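Local structure of Thiol:disulfide interchange protein (Klebsiella pneumoniae, 6DXN) at residues A[24-29]-A[60-65]. The protein probably acts as a periplasmic thiol-disulfide oxidoreductase of the DsbA subfamily, passing disulfide bonds to other proteins. Residues are numbered along the deposited sequence; the frame is centred on the assembly and turned at random.
Sequences PLVEFF and EKYHVS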
ATOM      1  N   PRO A  24       9.003   8.552   1.457  1.00 22.79           N
ATOM      2  CA  PRO A  24       8.359   9.768   1.938  1.00 22.31           C
ATOM      3  C   PRO A  24       6.912   9.472   2.362  1.00 19.80           C
ATOM      4  O   PRO A  24       6.375  10.117   3.274  1.00 19.05           O
ATOM      5  CB  PRO A  24       8.393  10.703   0.722  1.00 23.33           C
ATOM      6  CG  PRO A  24       9.520  10.181  -0.143  1.00 23.29           C
ATOM      7  CD  PRO A  24       9.557   8.689   0.101  1.00 24.72           C
ATOM      8  N   LEU A  25       6.297   8.499   1.681  1.00 19.18           N
ATOM      9  CA  LEU A  25       4.919   8.120   1.950  1.00 18.56           C
ATOM     10  C   LEU A  25       4.709   6.654   1.555  1.00 17.22           C
ATOM     11  O   LEU A  25       4.905   6.270   0.391  1.00 15.09           O
ATOM     12  CB  LEU A  25       3.986   9.039   1.157  1.00 20.10           C
ATOM     13  CG  LEU A  25       2.491   8.775   1.344  1.00 21.05           C
ATOM     14  CD1 LEU A  25       2.064   9.089   2.768  1.00 21.37           C
ATOM     15  CD2 LEU A  25       1.670   9.577   0.345  1.00 21.26           C
ATOM     16  N   VAL A  26       4.312   5.844   2.541  1.00 16.14           N
ATOM     17  CA  VAL A  26       4.096   4.433   2.303  1.00 16.76           C
ATOM     18  C   VAL A  26       2.845   3.990   3.075  1.00 16.87           C
ATOM     19  O   VAL A  26       2.594   4.442   4.207  1.00 18.64           O
ATOM     20  CB  VAL A  26       5.348   3.599   2.658  1.00 16.25           C
ATOM     21  CG1 VAL A  26       5.722   3.699   4.130  1.00 15.63           C
ATOM     22  CG2 VAL A  26       5.193   2.136   2.257  1.00 17.11           C
ATOM     23  N   GLU A  27       2.050   3.150   2.404  1.00 14.60           N
ATOM     24  CA  GLU A  27       0.853   2.512   2.932  1.00 15.00           C
ATOM     25  C   GLU A  27       1.131   1.011   2.966  1.00 13.88           C
ATOM     26  O   GLU A  27       1.290   0.393   1.912  1.00 13.80           O
ATOM     27  CB  GLU A  27      -0.376   2.824   2.063  1.00 14.64           C
ATOM     28  CG  GLU A  27      -1.626   2.007   2.402  1.00 15.30           C
ATOM     29  CD  GLU A  27      -2.790   2.192   1.434  1.00 14.90           C
ATOM     30  OE1 GLU A  27      -2.581   2.820   0.372  1.00 14.89           O
ATOM     31  OE2 GLU A  27      -3.905   1.722   1.737  1.00 13.80           O
ATOM     32  N   PHE A  28       1.227   0.450   4.172  1.00 13.18           N
ATOM     33  CA  PHE A  28       1.394  -0.988   4.292  1.00 14.17           C
ATOM     34  C   PHE A  28      -0.003  -1.599   4.142  1.00 13.96           C
ATOM     35  O   PHE A  28      -0.956  -1.127   4.746  1.00 12.79           O
ATOM     36  CB  PHE A  28       2.112  -1.362   5.593  1.00 14.45           C
ATOM     37  CG  PHE A  28       3.566  -0.944   5.655  1.00 14.65           C
ATOM     38  CD1 PHE A  28       4.553  -1.714   5.058  1.00 16.23           C
ATOM     39  CD2 PHE A  28       3.952   0.191   6.350  1.00 16.44           C
ATOM     40  CE1 PHE A  28       5.887  -1.343   5.129  1.00 16.70           C
ATOM     41  CE2 PHE A  28       5.287   0.560   6.424  1.00 17.25           C
ATOM     42  CZ  PHE A  28       6.250  -0.204   5.810  1.00 16.45           C
ATOM     43  N   PHE A  29      -0.115  -2.630   3.305  1.00 14.46           N
ATOM     44  CA  PHE A  29      -1.410  -3.204   3.071  1.00 15.18           C
ATOM     45  C   PHE A  29      -1.291  -4.711   2.818  1.00 14.42           C
ATOM     46  O   PHE A  29      -0.200  -5.255   2.663  1.00 14.46           O
ATOM     47  CB  PHE A  29      -2.060  -2.515   1.866  1.00 15.62           C
ATOM     48  CG  PHE A  29      -1.565  -3.003   0.530  1.00 15.61           C
ATOM     49  CD1 PHE A  29      -0.351  -2.573   0.013  1.00 15.61           C
ATOM     50  CD2 PHE A  29      -2.312  -3.911  -0.205  1.00 15.66           C
ATOM     51  CE1 PHE A  29       0.102  -3.042  -1.210  1.00 14.79           C
ATOM     52  CE2 PHE A  29      -1.863  -4.373  -1.431  1.00 15.15           C
ATOM     53  CZ  PHE A  29      -0.657  -3.934  -1.933  1.00 14.98           C
ATOM     54  N   GLU A  60       3.626   5.144  -2.066  1.00 20.22           N
ATOM     55  CA  GLU A  60       4.214   3.820  -2.247  1.00 21.44           C
ATOM     56  C   GLU A  60       3.375   2.812  -1.459  1.00 19.27           C
ATOM     57  O   GLU A  60       3.011   3.039  -0.313  1.00 18.31           O
ATOM     58  CB  GLU A  60       5.691   3.806  -1.852  1.00 24.20           C
ATOM     59  CG  GLU A  60       6.579   4.498  -2.875  1.00 27.20           C
ATOM     60  CD  GLU A  60       8.071   4.305  -2.665  1.00 28.64           C
ATOM     61  OE1 GLU A  60       8.466   3.925  -1.550  1.00 34.00           O
ATOM     62  OE2 GLU A  60       8.835   4.516  -3.631  1.00 31.51           O
ATOM     63  N   LYS A  61       3.031   1.711  -2.119  1.00 17.34           N
ATOM     64  CA  LYS A  61       2.252   0.687  -1.466  1.00 16.34           C
ATOM     65  C   LYS A  61       3.143  -0.540  -1.296  1.00 15.15           C
ATOM     66  O   LYS A  61       3.655  -1.090  -2.267  1.00 16.68           O
ATOM     67  CB  LYS A  61       0.955   0.420  -2.234  1.00 15.76           C
ATOM     68  CG  LYS A  61      -0.009   1.594  -2.242  1.00 15.82           C
ATOM     69  CD  LYS A  61      -1.420   1.260  -2.631  1.00 15.18           C
ATOM     70  CE  LYS A  61      -2.112   0.379  -1.611  1.00 14.97           C
ATOM     71  NZ  LYS A  61      -3.538   0.184  -1.953  1.00 15.39           N
ATOM     72  N   TYR A  62       3.340  -0.920  -0.035  1.00 15.20           N
ATOM     73  CA  TYR A  62       4.160  -2.058   0.343  1.00 15.80           C
ATOM     74  C   TYR A  62       3.248  -3.171   0.867  1.00 15.32           C
ATOM     75  O   TYR A  62       2.514  -2.982   1.832  1.00 15.60           O
ATOM     76  CB  TYR A  62       5.215  -1.586   1.342  1.00 15.77           C
ATOM     77  CG  TYR A  62       6.392  -0.857   0.742  1.00 16.43           C
ATOM     78  CD1 TYR A  62       6.344  -0.282  -0.521  1.00 16.93           C
ATOM     79  CD2 TYR A  62       7.520  -0.618   1.505  1.00 16.04           C
ATOM     80  CE1 TYR A  62       7.432   0.402  -1.049  1.00 17.27           C
ATOM     81  CE2 TYR A  62       8.606   0.067   0.995  1.00 17.13           C
ATOM     82  CZ  TYR A  62       8.563   0.588  -0.282  1.00 17.73           C
ATOM     83  OH  TYR A  62       9.651   1.270  -0.760  1.00 19.59           O
ATOM     84  N   HIS A  63       3.308  -4.331   0.206  1.00 14.51           N
ATOM     85  CA  HIS A  63       2.495  -5.473   0.586  1.00 14.70           C
ATOM     86  C   HIS A  63       3.141  -6.208   1.774  1.00 14.39           C
ATOM     87  O   HIS A  63       4.341  -6.341   1.828  1.00 14.83           O
ATOM     88  CB  HIS A  63       2.240  -6.369  -0.633  1.00 14.07           C
ATOM     89  CG  HIS A  63       1.172  -7.361  -0.356  1.00 14.75           C
ATOM     90  ND1 HIS A  63       1.441  -8.680  -0.096  1.00 14.61           N
ATOM     91  CD2 HIS A  63      -0.162  -7.204  -0.190  1.00 15.59           C
ATOM     92  CE1 HIS A  63       0.316  -9.307   0.169  1.00 15.35           C
ATOM     93  NE2 HIS A  63      -0.675  -8.425   0.135  1.00 14.58           N
ATOM     94  N   VAL A  64       2.305  -6.683   2.712  1.00 16.00           N
ATOM     95  CA  VAL A  64       2.737  -7.401   3.941  1.00 16.85           C
ATOM     96  C   VAL A  64       2.772  -8.916   3.671  1.00 18.50           C
ATOM     97  O   VAL A  64       1.725  -9.572   3.615  1.00 18.85           O
ATOM     98  CB  VAL A  64       1.809  -7.057   5.123  1.00 17.11           C
ATOM     99  CG1 VAL A  64       2.119  -7.879   6.369  1.00 17.21           C
ATOM    100  CG2 VAL A  64       1.836  -5.568   5.448  1.00 16.53           C
ATOM    101  N   SER A  65       3.989  -9.466   3.566  1.00 19.73           N
ATOM    102  CA  SER A  65       4.224 -10.892   3.242  1.00 21.74           C
ATOM    103  C   SER A  65       3.827 -11.839   4.385  1.00 22.29           C
ATOM    104  O   SER A  65       3.413 -12.969   4.122  1.00 22.57           O
ATOM    105  CB  SER A  65       5.672 -11.135   2.879  1.00 22.73           C
ATOM    106  OG  SER A  65       6.009 -10.546   1.637  1.00 24.02           O
TER
HETATM  107  O   HOH W   1      -4.894  -0.784   0.755  1.00  6.91           O
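Lys61 lies over Phe29 and alongside Glu27 where strands 25-29 and 60-63 pair in parallel, the two ends of a right-handed beta-alpha-beta crossover in the thioredoxin fold, with helices 34-41 and 45-52 between them. The case illustrates how a buried lysine can be held by both its carbon chain and its charge. From Lys61, CB starts beside Phe29 CE1, at 3.7 Å. CG and CD pass Glu27 OE1, and the bend at chi3 (67°) swings CE over the ring face, where it makes a CH-pi contact while sitting 3.2 Å from Glu27 OE1. NZ continues above the same face as a cation-pi partner, 12° off the ring normal. Its salt bridge to Glu27 OE1 is long, at 3.6 Å; a water accepts from NZ and donates to Glu27 OE2, and NZ also forms salt bridges with Asp46, its strongest polar partner, and Glu91. The opposite face of Phe29, whose side chain also touches Cys36 of the predicted redox-active CxxC motif, whose disulfide is not formed here, takes the edge of His63 in a T-shaped stack, the planes at 69°. On the other face of the sheet, Val26 CG2 makes a CH-pi contact over the Tyr62 ring, 3.8 Å from its centroid. Five backbone hydrogen bonds join the segments, the last from Val64 N to Phe29 O at 2.9 Å.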